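Local coordinates for muconolactone isomerase-like protein (Thermus thermophilus, PDB 1VDH) that catalyses the peroxide-dependent decarboxylation of Fe-coproporphyrin III to heme b, the last step of the coproporphyrin-dependent pathway, as a homopentamer, at residues Thr11-Val17 against Phe108-Leu114; Val17-Leu23 against Ala72-Asn78; Leu24-Phe30 against Ala245-Leu249; Tyr65-Lys71 against Phe232-Leu238. One frame throughout, in Å; residues are numbered along the deposited sequence.

Contact 1: Thr11-Val17 against Phe108-Leu114; sequences TLEGWHV and FYSVVEL
Thr11 lays its CG2 methyl against the carboxylate end of Glu113, CG2 to CD 3.7 Å, while its OG1 hydrogen-bonds within the strand to OE2 of Glu13. Leu12 and Leu114 form an antiparallel hydrogen-bonded pair, N to O and O to N. Glu13 stands opposite Glu113 and is bent at its second torsion, with CB resting 3.7 Å from CG1 of Val111. Gly14 N then donates to Val112 O at 2.8 Å, but Val112 N returns its bond to Trp15 O, one residue further on. This one-residue shift is a beta bulge, after which His16 pairs with Val111. CG2 of Val111 sits over the centre of one face of the His16 imidazole, a CH-pi contact 6° off the ring normal, while ND1 meets Tyr109 OH at the ring edge, 2.8 Å away. Tyr109 reaches it because its CG lies opposite the backbone N (chi1 170°), and the two rings meet rim to rim with planes at 34°. Val17 closes the pairing with Ser110, and its CG2 packs 3.7 Å from CG2 of Val112. These strands, 10-24 and 102-116, are neighbours in the curled antiparallel sheet of the dimeric alpha/beta barrel clan. OE2 of Glu13 and OE1 of Glu113 lie 4.7 Å apart; both form salt bridges to Lys211 of a second subunit, which would be expected to offset their like charges, so the pair is met by positive charge across the subunit interface.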
# COMPACT_ATOMS: atom_id res chain seq x y z
N THR A 11 -14.10 12.21 27.99
CA THR A 11 -13.60 10.85 28.08
C THR A 11 -13.00 10.52 29.44
O THR A 11 -12.59 11.41 30.19
CB THR A 11 -12.50 10.55 27.02
OG1 THR A 11 -11.38 11.43 27.22
CG2 THR A 11 -13.03 10.71 25.61
N LEU A 12 -12.96 9.23 29.74
CA LEU A 12 -12.38 8.68 30.95
C LEU A 12 -11.45 7.58 30.45
O LEU A 12 -11.89 6.71 29.69
CB LEU A 12 -13.44 8.08 31.87
CG LEU A 12 -14.43 9.04 32.55
CD1 LEU A 12 -15.39 8.23 33.42
CD2 LEU A 12 -13.67 10.05 33.39
N GLU A 13 -10.18 7.64 30.83
CA GLU A 13 -9.21 6.64 30.41
C GLU A 13 -9.00 5.58 31.47
O GLU A 13 -8.96 5.88 32.66
CB GLU A 13 -7.87 7.29 30.07
CG GLU A 13 -7.83 8.02 28.73
CD GLU A 13 -8.76 9.22 28.68
OE1 GLU A 13 -8.67 10.08 29.59
OE2 GLU A 13 -9.56 9.31 27.74
N GLY A 14 -8.85 4.33 31.02
CA GLY A 14 -8.62 3.23 31.93
C GLY A 14 -7.31 2.55 31.61
O GLY A 14 -6.30 3.23 31.37
N TRP A 15 -7.31 1.23 31.59
CA TRP A 15 -6.10 0.46 31.28
C TRP A 15 -5.59 0.71 29.87
O TRP A 15 -6.37 1.00 28.95
CB TRP A 15 -6.36 -1.04 31.44
CG TRP A 15 -6.23 -1.58 32.83
CD1 TRP A 15 -5.62 -0.98 33.90
CD2 TRP A 15 -6.71 -2.85 33.30
NE1 TRP A 15 -5.68 -1.81 35.01
CE2 TRP A 15 -6.34 -2.96 34.66
CE3 TRP A 15 -7.40 -3.91 32.70
CZ2 TRP A 15 -6.66 -4.08 35.44
CZ3 TRP A 15 -7.72 -5.03 33.47
CH2 TRP A 15 -7.34 -5.10 34.82
N HIS A 16 -4.28 0.62 29.71
CA HIS A 16 -3.64 0.77 28.41
C HIS A 16 -3.73 -0.60 27.77
O HIS A 16 -3.72 -1.62 28.46
CB HIS A 16 -2.18 1.20 28.57
CG HIS A 16 -2.02 2.60 29.07
ND1 HIS A 16 -1.11 3.48 28.54
CD2 HIS A 16 -2.68 3.27 30.05
CE1 HIS A 16 -1.21 4.64 29.17
NE2 HIS A 16 -2.15 4.54 30.09
N VAL A 17 -3.85 -0.64 26.45
CA VAL A 17 -4.02 -1.88 25.72
C VAL A 17 -3.03 -2.08 24.58
O VAL A 17 -2.76 -1.16 23.81
CB VAL A 17 -5.44 -1.95 25.11
CG1 VAL A 17 -5.73 -3.34 24.58
CG2 VAL A 17 -6.50 -1.52 26.13
N PHE A 108 -1.44 -2.75 17.75
CA PHE A 108 -2.24 -1.57 18.04
C PHE A 108 -2.06 -1.18 19.50
O PHE A 108 -2.15 -2.03 20.39
CB PHE A 108 -3.72 -1.82 17.75
CG PHE A 108 -4.52 -0.57 17.51
CD1 PHE A 108 -4.36 0.16 16.33
CD2 PHE A 108 -5.45 -0.12 18.45
CE1 PHE A 108 -5.10 1.32 16.10
CE2 PHE A 108 -6.19 1.04 18.23
CZ PHE A 108 -6.02 1.76 17.05
N TYR A 109 -1.74 0.08 19.73
CA TYR A 109 -1.57 0.59 21.08
C TYR A 109 -2.71 1.57 21.33
O TYR A 109 -2.90 2.53 20.57
CB TYR A 109 -0.21 1.28 21.25
CG TYR A 109 -0.10 2.04 22.56
CD1 TYR A 109 0.37 3.36 22.57
CD2 TYR A 109 -0.48 1.46 23.77
CE1 TYR A 109 0.45 4.08 23.76
CE2 TYR A 109 -0.40 2.18 24.97
CZ TYR A 109 0.06 3.48 24.95
OH TYR A 109 0.14 4.20 26.13
N SER A 110 -3.46 1.32 22.40
CA SER A 110 -4.59 2.17 22.73
C SER A 110 -4.86 2.20 24.23
O SER A 110 -4.21 1.48 24.99
CB SER A 110 -5.84 1.67 21.99
OG SER A 110 -6.14 0.33 22.37
N VAL A 111 -5.82 3.02 24.64
CA VAL A 111 -6.19 3.15 26.05
C VAL A 111 -7.70 3.01 26.21
O VAL A 111 -8.46 3.71 25.53
CB VAL A 111 -5.74 4.53 26.63
CG1 VAL A 111 -6.17 4.65 28.09
CG2 VAL A 111 -4.23 4.70 26.52
N VAL A 112 -8.14 2.11 27.09
CA VAL A 112 -9.57 1.90 27.33
C VAL A 112 -10.22 3.26 27.54
O VAL A 112 -9.78 4.05 28.38
CB VAL A 112 -9.83 0.96 28.54
CG1 VAL A 112 -11.32 0.91 28.88
CG2 VAL A 112 -9.33 -0.44 28.22
N GLU A 113 -11.25 3.54 26.74
CA GLU A 113 -11.92 4.82 26.78
C GLU A 113 -13.43 4.74 26.94
O GLU A 113 -14.10 3.94 26.28
CB GLU A 113 -11.59 5.58 25.49
CG GLU A 113 -12.16 6.98 25.40
CD GLU A 113 -12.15 7.50 23.98
OE1 GLU A 113 -11.09 7.98 23.51
OE2 GLU A 113 -13.21 7.42 23.31
N LEU A 114 -13.96 5.55 27.85
CA LEU A 114 -15.39 5.63 28.09
C LEU A 114 -15.76 7.06 27.72
O LEU A 114 -15.24 8.02 28.29
CB LEU A 114 -15.72 5.36 29.57
CG LEU A 114 -15.19 4.04 30.15
CD1 LEU A 114 -15.74 3.84 31.55
CD2 LEU A 114 -15.59 2.87 29.26

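Contact 2: Val17-Leu23 against Ala72-Asn78; sequences VLHDFRL and ADLLFLN
A classic beta bulge ends this antiparallel ladder: Arg22 O accepts from both Asp73 N and Leu74 N, at 2.9 and 3.0 Å. Beyond it the pairing is regular, with Arg22 facing Leu74, Asp20 facing Phe76 and Leu18 facing Asn78 as hydrogen-bonded pairs. On the face of His19 and Phe21, leucine methyls lie over the rings as CH-pi contacts. CD1 of Leu75 lies over the centre of the Phe21 ring, 3.7 Å from the centroid, and CD1 of Leu77 does the same to His19 at 3.6 Å. Leu77 CG sits across from the backbone N (chi1 174°), which lays its side chain beside His19, both pointing the same way. This face belongs to the curled sheet of the chlorite dismutase-type barrel, in which strand 10-24 runs between strands 74-80 and 102-116. There His19 NE2 bonds to Asp201, and Phe21 stacks with Phe233. On the other face Arg22 grips the Asp20 carboxylate side-on, NE to OD1 at 2.8 Å and NH2 to OD2 at 2.9 Å; the paired hydrogen bonds fix how the two groups are turned. Phe76 presents its ring edge to Asp20 O, and helix 83-95 packs over this face through Leu93.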
# COMPACT_ATOMS: atom_id res chain seq x y z
N VAL A 17 -3.85 -0.64 26.45
CA VAL A 17 -4.02 -1.88 25.72
C VAL A 17 -3.03 -2.08 24.58
O VAL A 17 -2.76 -1.16 23.81
CB VAL A 17 -5.44 -1.95 25.11
CG1 VAL A 17 -5.73 -3.34 24.58
CG2 VAL A 17 -6.50 -1.52 26.13
N LEU A 18 -2.53 -3.30 24.46
CA LEU A 18 -1.62 -3.63 23.37
C LEU A 18 -2.09 -4.89 22.64
O LEU A 18 -2.28 -5.94 23.26
CB LEU A 18 -0.19 -3.83 23.85
CG LEU A 18 0.78 -4.32 22.76
CD1 LEU A 18 0.96 -3.25 21.69
CD2 LEU A 18 2.13 -4.68 23.37
N HIS A 19 -2.34 -4.75 21.34
CA HIS A 19 -2.71 -5.88 20.51
C HIS A 19 -1.41 -6.22 19.80
O HIS A 19 -0.83 -5.38 19.11
CB HIS A 19 -3.77 -5.51 19.47
CG HIS A 19 -5.15 -5.48 20.02
ND1 HIS A 19 -5.64 -4.41 20.75
CD2 HIS A 19 -6.16 -6.37 19.94
CE1 HIS A 19 -6.89 -4.65 21.09
NE2 HIS A 19 -7.23 -5.83 20.62
N ASP A 20 -0.94 -7.44 19.99
CA ASP A 20 0.31 -7.88 19.37
C ASP A 20 0.01 -9.08 18.49
O ASP A 20 -0.13 -10.20 18.99
CB ASP A 20 1.32 -8.23 20.48
CG ASP A 20 2.72 -8.55 19.95
OD1 ASP A 20 2.89 -8.81 18.73
OD2 ASP A 20 3.65 -8.56 20.77
N PHE A 21 -0.12 -8.83 17.19
CA PHE A 21 -0.39 -9.88 16.21
C PHE A 21 0.90 -10.39 15.59
O PHE A 21 1.71 -9.60 15.10
CB PHE A 21 -1.29 -9.35 15.08
CG PHE A 21 -2.69 -9.03 15.52
CD1 PHE A 21 -3.66 -10.02 15.56
CD2 PHE A 21 -3.04 -7.72 15.84
CE1 PHE A 21 -4.97 -9.72 15.91
CE2 PHE A 21 -4.35 -7.41 16.19
CZ PHE A 21 -5.32 -8.40 16.22
N ARG A 22 1.05 -11.71 15.55
CA ARG A 22 2.25 -12.31 14.97
C ARG A 22 1.90 -13.49 14.08
O ARG A 22 0.83 -14.10 14.22
CB ARG A 22 3.20 -12.77 16.08
CG ARG A 22 3.46 -11.70 17.12
CD ARG A 22 4.93 -11.53 17.42
NE ARG A 22 5.11 -10.54 18.47
CZ ARG A 22 6.29 -10.20 18.99
NH1 ARG A 22 7.40 -10.77 18.55
NH2 ARG A 22 6.33 -9.30 19.96
N LEU A 23 2.79 -13.77 13.13
CA LEU A 23 2.63 -14.89 12.21
C LEU A 23 3.61 -15.97 12.62
O LEU A 23 4.76 -15.68 12.99
CB LEU A 23 2.92 -14.45 10.77
CG LEU A 23 1.84 -13.64 10.06
CD1 LEU A 23 2.42 -13.04 8.80
CD2 LEU A 23 0.63 -14.54 9.73
N ALA A 72 -2.61 -12.75 10.45
CA ALA A 72 -1.94 -13.08 11.71
C ALA A 72 -2.32 -14.50 12.10
O ALA A 72 -3.35 -14.99 11.67
CB ALA A 72 -2.37 -12.11 12.81
N ASP A 73 -1.50 -15.13 12.93
CA ASP A 73 -1.77 -16.50 13.41
C ASP A 73 -2.03 -16.49 14.91
O ASP A 73 -2.84 -17.26 15.40
CB ASP A 73 -0.58 -17.41 13.10
CG ASP A 73 -0.37 -17.62 11.62
OD1 ASP A 73 0.79 -17.78 11.20
OD2 ASP A 73 -1.38 -17.63 10.88
N LEU A 74 -1.32 -15.63 15.63
CA LEU A 74 -1.49 -15.53 17.07
C LEU A 74 -1.62 -14.08 17.50
O LEU A 74 -0.92 -13.20 16.99
CB LEU A 74 -0.30 -16.17 17.81
CG LEU A 74 -0.14 -17.70 17.78
CD1 LEU A 74 1.25 -18.09 18.29
CD2 LEU A 74 -1.22 -18.36 18.63
N LEU A 75 -2.58 -13.83 18.38
CA LEU A 75 -2.80 -12.50 18.93
C LEU A 75 -2.46 -12.56 20.41
O LEU A 75 -2.99 -13.41 21.13
CB LEU A 75 -4.26 -12.06 18.79
CG LEU A 75 -4.67 -10.90 19.73
CD1 LEU A 75 -3.85 -9.65 19.43
CD2 LEU A 75 -6.16 -10.60 19.60
N PHE A 76 -1.55 -11.69 20.84
CA PHE A 76 -1.18 -11.60 22.24
C PHE A 76 -1.77 -10.28 22.70
O PHE A 76 -1.28 -9.21 22.35
CB PHE A 76 0.34 -11.60 22.41
CG PHE A 76 0.99 -12.87 21.94
CD1 PHE A 76 1.38 -13.01 20.61
CD2 PHE A 76 1.22 -13.92 22.83
CE1 PHE A 76 1.98 -14.19 20.17
CE2 PHE A 76 1.82 -15.10 22.39
CZ PHE A 76 2.20 -15.24 21.06
N LEU A 77 -2.89 -10.36 23.43
CA LEU A 77 -3.58 -9.19 23.92
C LEU A 77 -3.24 -8.96 25.38
O LEU A 77 -3.37 -9.86 26.21
CB LEU A 77 -5.10 -9.36 23.76
CG LEU A 77 -6.01 -8.27 24.35
CD1 LEU A 77 -5.71 -6.92 23.73
CD2 LEU A 77 -7.48 -8.64 24.13
N ASN A 78 -2.81 -7.74 25.70
CA ASN A 78 -2.45 -7.38 27.07
C ASN A 78 -2.97 -6.00 27.45
O ASN A 78 -2.97 -5.08 26.64
CB ASN A 78 -0.93 -7.41 27.26
CG ASN A 78 -0.41 -8.79 27.58
OD1 ASN A 78 -0.54 -9.26 28.72
ND2 ASN A 78 0.19 -9.45 26.60

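Contact 3: Leu24-Phe30 against Ala245-Leu249; sequences LDFARWF and AFLGL
With its CG swung opposite the backbone N (chi1 174°), Trp29 turns the indole edge toward the chain's C-terminus, and Phe246, similarly set, reaches back toward Leu24 and Phe26. The contact joins the start of helix 26-31, with Asp25 as N-cap accepting from Arg28 N, to a Schellman motif that ends helix 240-246 at Gly248. Leu24 CD2 meets two phenylalanines: it lies over the centre of the Phe26 ring, 3.8 Å above the plane, and touches CE2 of Phe246 at 4.0 Å. Phe26 and Phe246 cross at about a right angle, meeting through their CZ atoms 4.1 Å apart. Phe30 offers its rim to the last helical turn, with CZ 3.6 Å from Phe246 O and near the ring plane, while CD1 of Trp29 lies over one face of the same ring. Phe30 thus has one neighbour over its face and a carbonyl at its edge. Farther along the same edge of the indole that faces Leu247, CZ2 touches CD1 of Leu249, the C-terminal residue, at 4.0 Å. Trp29 is further packed edge-to-face by Phe98 and Tyr101, and Phe26 and Phe30 touch Ser94 and Arg95 of a third subunit. Leu247 O also accepts from Arg37 of helix 34-56, so two donors hold the carbonyl at the turn. Of the two, the donor from 24-30 is Trp29 NE1, 2.9 Å from Leu247 O and nearly straight at 168°, with the oxygen in the indole plane and the donor tilted 17° from the carbonyl plane.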
# COMPACT_ATOMS: atom_id res chain seq x y z
N LEU A 24 3.17 -17.22 12.57
CA LEU A 24 4.03 -18.34 12.93
C LEU A 24 4.75 -18.91 11.72
O LEU A 24 4.16 -19.10 10.65
CB LEU A 24 3.20 -19.44 13.60
CG LEU A 24 3.92 -20.75 13.93
CD1 LEU A 24 4.94 -20.52 15.05
CD2 LEU A 24 2.90 -21.81 14.34
N ASP A 25 6.06 -19.11 11.85
CA ASP A 25 6.83 -19.70 10.77
C ASP A 25 6.63 -21.20 10.98
O ASP A 25 7.42 -21.85 11.68
CB ASP A 25 8.31 -19.32 10.88
CG ASP A 25 9.13 -19.79 9.68
OD1 ASP A 25 8.71 -20.73 8.97
OD2 ASP A 25 10.22 -19.22 9.46
N PHE A 26 5.55 -21.73 10.42
CA PHE A 26 5.21 -23.15 10.54
C PHE A 26 6.34 -24.10 10.16
O PHE A 26 6.67 -25.00 10.92
CB PHE A 26 3.96 -23.48 9.70
CG PHE A 26 2.67 -23.09 10.35
CD1 PHE A 26 2.22 -21.77 10.30
CD2 PHE A 26 1.88 -24.03 11.00
CE1 PHE A 26 1.02 -21.40 10.90
CE2 PHE A 26 0.68 -23.67 11.60
CZ PHE A 26 0.24 -22.35 11.55
N ALA A 27 6.91 -23.89 8.98
CA ALA A 27 8.00 -24.72 8.48
C ALA A 27 9.16 -24.82 9.46
O ALA A 27 9.63 -25.92 9.75
CB ALA A 27 8.49 -24.19 7.13
N ARG A 28 9.62 -23.68 9.97
CA ARG A 28 10.73 -23.66 10.91
C ARG A 28 10.38 -24.25 12.27
O ARG A 28 11.18 -25.00 12.85
CB ARG A 28 11.27 -22.24 11.10
CG ARG A 28 12.30 -21.82 10.07
CD ARG A 28 13.61 -21.45 10.76
NE ARG A 28 13.45 -20.36 11.72
CZ ARG A 28 14.15 -20.24 12.85
NH1 ARG A 28 13.93 -19.21 13.65
NH2 ARG A 28 15.06 -21.15 13.18
N TRP A 29 9.20 -23.93 12.78
CA TRP A 29 8.78 -24.43 14.08
C TRP A 29 8.59 -25.95 14.10
O TRP A 29 9.15 -26.63 14.96
CB TRP A 29 7.48 -23.76 14.53
CG TRP A 29 6.93 -24.35 15.79
CD1 TRP A 29 5.83 -25.15 15.91
CD2 TRP A 29 7.45 -24.19 17.12
NE1 TRP A 29 5.64 -25.51 17.23
CE2 TRP A 29 6.62 -24.93 17.99
CE3 TRP A 29 8.55 -23.49 17.65
CZ2 TRP A 29 6.85 -24.99 19.37
CZ3 TRP A 29 8.77 -23.55 19.03
CH2 TRP A 29 7.92 -24.30 19.86
N PHE A 30 7.80 -26.47 13.17
CA PHE A 30 7.52 -27.90 13.11
C PHE A 30 8.68 -28.77 12.63
O PHE A 30 8.63 -29.99 12.74
CB PHE A 30 6.24 -28.16 12.30
CG PHE A 30 4.99 -27.68 12.99
CD1 PHE A 30 4.46 -26.42 12.72
CD2 PHE A 30 4.36 -28.47 13.95
CE1 PHE A 30 3.33 -25.96 13.39
CE2 PHE A 30 3.23 -28.01 14.63
CZ PHE A 30 2.71 -26.75 14.35
N ALA A 245 -1.47 -27.65 22.03
CA ALA A 245 -1.94 -28.49 20.93
C ALA A 245 -1.70 -27.83 19.57
O ALA A 245 -1.30 -28.49 18.61
CB ALA A 245 -3.43 -28.80 21.10
N PHE A 246 -1.95 -26.53 19.50
CA PHE A 246 -1.75 -25.75 18.28
C PHE A 246 -0.29 -25.82 17.83
O PHE A 246 0.01 -25.92 16.64
CB PHE A 246 -2.16 -24.29 18.53
CG PHE A 246 -1.82 -23.36 17.40
CD1 PHE A 246 -2.52 -23.43 16.19
CD2 PHE A 246 -0.80 -22.42 17.53
CE1 PHE A 246 -2.20 -22.58 15.14
CE2 PHE A 246 -0.48 -21.57 16.48
CZ PHE A 246 -1.18 -21.64 15.28
N LEU A 247 0.62 -25.79 18.80
CA LEU A 247 2.05 -25.84 18.52
C LEU A 247 2.56 -27.27 18.31
O LEU A 247 3.76 -27.50 18.13
CB LEU A 247 2.84 -25.14 19.63
CG LEU A 247 2.45 -23.67 19.81
CD1 LEU A 247 3.18 -23.06 21.01
CD2 LEU A 247 2.76 -22.89 18.53
N GLY A 248 1.63 -28.23 18.33
CA GLY A 248 1.99 -29.63 18.13
C GLY A 248 2.74 -30.27 19.28
O GLY A 248 3.50 -31.22 19.08
N LEU A 249 2.53 -29.76 20.49
CA LEU A 249 3.19 -30.31 21.67
C LEU A 249 2.19 -30.96 22.62
O LEU A 249 2.62 -31.45 23.69
CB LEU A 249 3.99 -29.22 22.37
CG LEU A 249 5.10 -28.58 21.53
CD1 LEU A 249 5.75 -27.44 22.28
CD2 LEU A 249 6.14 -29.63 21.16
OXT LEU A 249 0.98 -30.98 22.30

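Contact 4: Tyr65-Lys71 against Phe232-Leu238; sequences YQVVGHK and FFVGKYL
Strands 65-67 and 233-237 run antiparallel at 139°, with Gln66 and Lys236 as a hydrogen-bonded pair between the non-hydrogen-bonded pairs Tyr65-Tyr237 and Val67-Gly235. Val68 N adds a longer bond to Val234 O, 3.2 Å, and a water bridges Val68 O and Val234 N. Tyr237 turns its ring edge toward the face of Tyr65 in an offset T-shaped pair, planes at 81° and centroids 5.8 Å apart; CB of Tyr237 lies 3.8 Å from CE1 of Tyr65. On the other face, Leu238 packs on Gln66, with both of its methyls 3.9 Å from CB of Gln66. These strands are neighbours in the curled sheet of the chlorite dismutase family barrel, and Phe232, just before 233-237, stacks on Tyr145, the predicted active-site residue. Past the strand, Lys71 folds back through bends at its last two torsions. The fold carries CE over one face of the Phe233 ring, 4.0 Å from its centroid, and puts NZ 2.9 Å from Phe232 O. NZ lies farther above the same face, at most a weak cation-pi partner, and also forms a salt bridge to Asp194 of a third subunit. CB of Lys71 touches CE1 of Phe233 at 3.5 Å, and the Lys71 carbonyl O lies at the edge of that ring, in its plane.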
# COMPACT_ATOMS: atom_id res chain seq x y z
N TYR A 65 -4.81 -15.71 21.35
CA TYR A 65 -5.74 -16.26 20.37
C TYR A 65 -5.15 -16.83 19.10
O TYR A 65 -4.08 -16.40 18.65
CB TYR A 65 -6.73 -15.17 19.96
CG TYR A 65 -7.38 -14.43 21.10
CD1 TYR A 65 -8.67 -14.76 21.52
CD2 TYR A 65 -6.72 -13.40 21.75
CE1 TYR A 65 -9.28 -14.08 22.56
CE2 TYR A 65 -7.32 -12.71 22.80
CZ TYR A 65 -8.60 -13.05 23.19
OH TYR A 65 -9.21 -12.37 24.21
N GLN A 66 -5.86 -17.79 18.52
CA GLN A 66 -5.46 -18.39 17.25
C GLN A 66 -6.28 -17.59 16.24
O GLN A 66 -7.51 -17.65 16.25
CB GLN A 66 -5.85 -19.87 17.18
CG GLN A 66 -5.45 -20.52 15.86
CD GLN A 66 -5.76 -22.01 15.81
OE1 GLN A 66 -5.79 -22.62 14.73
NE2 GLN A 66 -5.96 -22.61 16.97
N VAL A 67 -5.60 -16.83 15.39
CA VAL A 67 -6.26 -15.97 14.42
C VAL A 67 -6.37 -16.61 13.03
O VAL A 67 -5.38 -17.09 12.48
CB VAL A 67 -5.52 -14.61 14.32
CG1 VAL A 67 -6.27 -13.64 13.40
CG2 VAL A 67 -5.36 -14.00 15.70
N VAL A 68 -7.57 -16.57 12.45
CA VAL A 68 -7.79 -17.14 11.12
C VAL A 68 -7.24 -16.24 10.02
O VAL A 68 -7.21 -15.01 10.16
CB VAL A 68 -9.32 -17.37 10.87
CG1 VAL A 68 -10.07 -16.04 10.83
CG2 VAL A 68 -9.53 -18.14 9.57
N GLY A 69 -6.75 -16.85 8.94
CA GLY A 69 -6.27 -16.08 7.81
C GLY A 69 -4.79 -15.73 7.75
O GLY A 69 -4.03 -16.05 8.66
N HIS A 70 -4.41 -15.02 6.69
CA HIS A 70 -3.02 -14.63 6.47
C HIS A 70 -2.57 -13.39 7.23
O HIS A 70 -1.37 -13.10 7.28
CB HIS A 70 -2.75 -14.42 4.98
CG HIS A 70 -3.27 -13.11 4.45
ND1 HIS A 70 -4.61 -12.80 4.42
CD2 HIS A 70 -2.62 -12.04 3.95
CE1 HIS A 70 -4.77 -11.58 3.93
NE2 HIS A 70 -3.57 -11.10 3.64
N LYS A 71 -3.52 -12.65 7.80
CA LYS A 71 -3.18 -11.42 8.50
C LYS A 71 -2.42 -11.60 9.81
O LYS A 71 -1.67 -10.72 10.21
CB LYS A 71 -4.43 -10.56 8.71
CG LYS A 71 -5.16 -10.19 7.41
CD LYS A 71 -6.15 -9.05 7.62
CE LYS A 71 -7.18 -9.36 8.71
NZ LYS A 71 -8.19 -10.36 8.30
N PHE A 232 -10.18 -6.34 10.02
CA PHE A 232 -10.90 -7.11 11.03
C PHE A 232 -10.19 -8.43 11.27
O PHE A 232 -9.89 -9.17 10.32
CB PHE A 232 -12.35 -7.39 10.59
CG PHE A 232 -13.26 -6.19 10.69
CD1 PHE A 232 -13.17 -5.14 9.78
CD2 PHE A 232 -14.22 -6.11 11.70
CE1 PHE A 232 -14.01 -4.03 9.88
CE2 PHE A 232 -15.06 -5.01 11.81
CZ PHE A 232 -14.96 -3.97 10.90
N PHE A 233 -9.90 -8.71 12.54
CA PHE A 233 -9.21 -9.95 12.93
C PHE A 233 -10.12 -10.78 13.82
O PHE A 233 -10.72 -10.25 14.76
CB PHE A 233 -7.95 -9.64 13.74
CG PHE A 233 -6.89 -8.90 12.98
CD1 PHE A 233 -5.79 -9.57 12.47
CD2 PHE A 233 -6.96 -7.52 12.83
CE1 PHE A 233 -4.77 -8.88 11.81
CE2 PHE A 233 -5.96 -6.82 12.18
CZ PHE A 233 -4.86 -7.50 11.67
N VAL A 234 -10.23 -12.06 13.53
CA VAL A 234 -11.05 -12.94 14.36
C VAL A 234 -10.16 -14.04 14.93
O VAL A 234 -9.40 -14.67 14.20
CB VAL A 234 -12.22 -13.58 13.59
CG1 VAL A 234 -13.04 -14.47 14.53
CG2 VAL A 234 -13.13 -12.49 13.01
N GLY A 235 -10.24 -14.23 16.24
CA GLY A 235 -9.42 -15.25 16.87
C GLY A 235 -10.17 -16.07 17.90
O GLY A 235 -11.16 -15.62 18.47
N LYS A 236 -9.72 -17.31 18.09
CA LYS A 236 -10.31 -18.21 19.06
C LYS A 236 -9.42 -18.21 20.30
O LYS A 236 -8.21 -18.42 20.19
CB LYS A 236 -10.38 -19.63 18.48
CG LYS A 236 -10.92 -20.67 19.45
CD LYS A 236 -10.96 -22.04 18.81
CE LYS A 236 -11.37 -23.11 19.82
NZ LYS A 236 -12.73 -22.88 20.36
N TYR A 237 -10.00 -17.94 21.46
CA TYR A 237 -9.25 -17.92 22.72
C TYR A 237 -8.60 -19.28 22.95
O TYR A 237 -9.24 -20.31 22.76
CB TYR A 237 -10.15 -17.56 23.91
CG TYR A 237 -9.41 -17.56 25.23
CD1 TYR A 237 -8.73 -16.43 25.67
CD2 TYR A 237 -9.32 -18.72 26.01
CE1 TYR A 237 -7.98 -16.44 26.84
CE2 TYR A 237 -8.57 -18.75 27.18
CZ TYR A 237 -7.90 -17.61 27.59
OH TYR A 237 -7.12 -17.65 28.72
N LEU A 238 -7.33 -19.27 23.33
CA LEU A 238 -6.58 -20.50 23.58
C LEU A 238 -6.12 -20.58 25.03
O LEU A 238 -5.42 -19.69 25.51
CB LEU A 238 -5.33 -20.55 22.70
CG LEU A 238 -5.41 -20.49 21.17
CD1 LEU A 238 -4.02 -20.33 20.59
CD2 LEU A 238 -6.09 -21.74 20.64
O HOH W 1 -8.62 -12.80 11.24

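How the contacts relate
Contacts 1, 2 and 4 follow one another across a single curled sheet, and contact 3 lies beside it, where helix 26-31 follows strand 10-24 and helix 240-246 follows strand 227-237. Contacts 1 and 2 share strand 10-24 and Val17, with centres about 17 Å apart, and Phe108 O reaches His19 N at 2.9 Å. Contacts 2 and 4, centres about 9 Å apart, join through Asp73 O to Val67 N, 2.8 Å. Asp73 OD1 meets Leu24 N at 2.8 Å, tying contact 2 to contact 3, whose Phe246 also packs on Gln66 of contact 4. The predicted coproheme site borders contacts 1 and 4: Phe108 comes within about 4 Å of Pro146 and Phe232 about 3 Å of Tyr145, side chain to side chain.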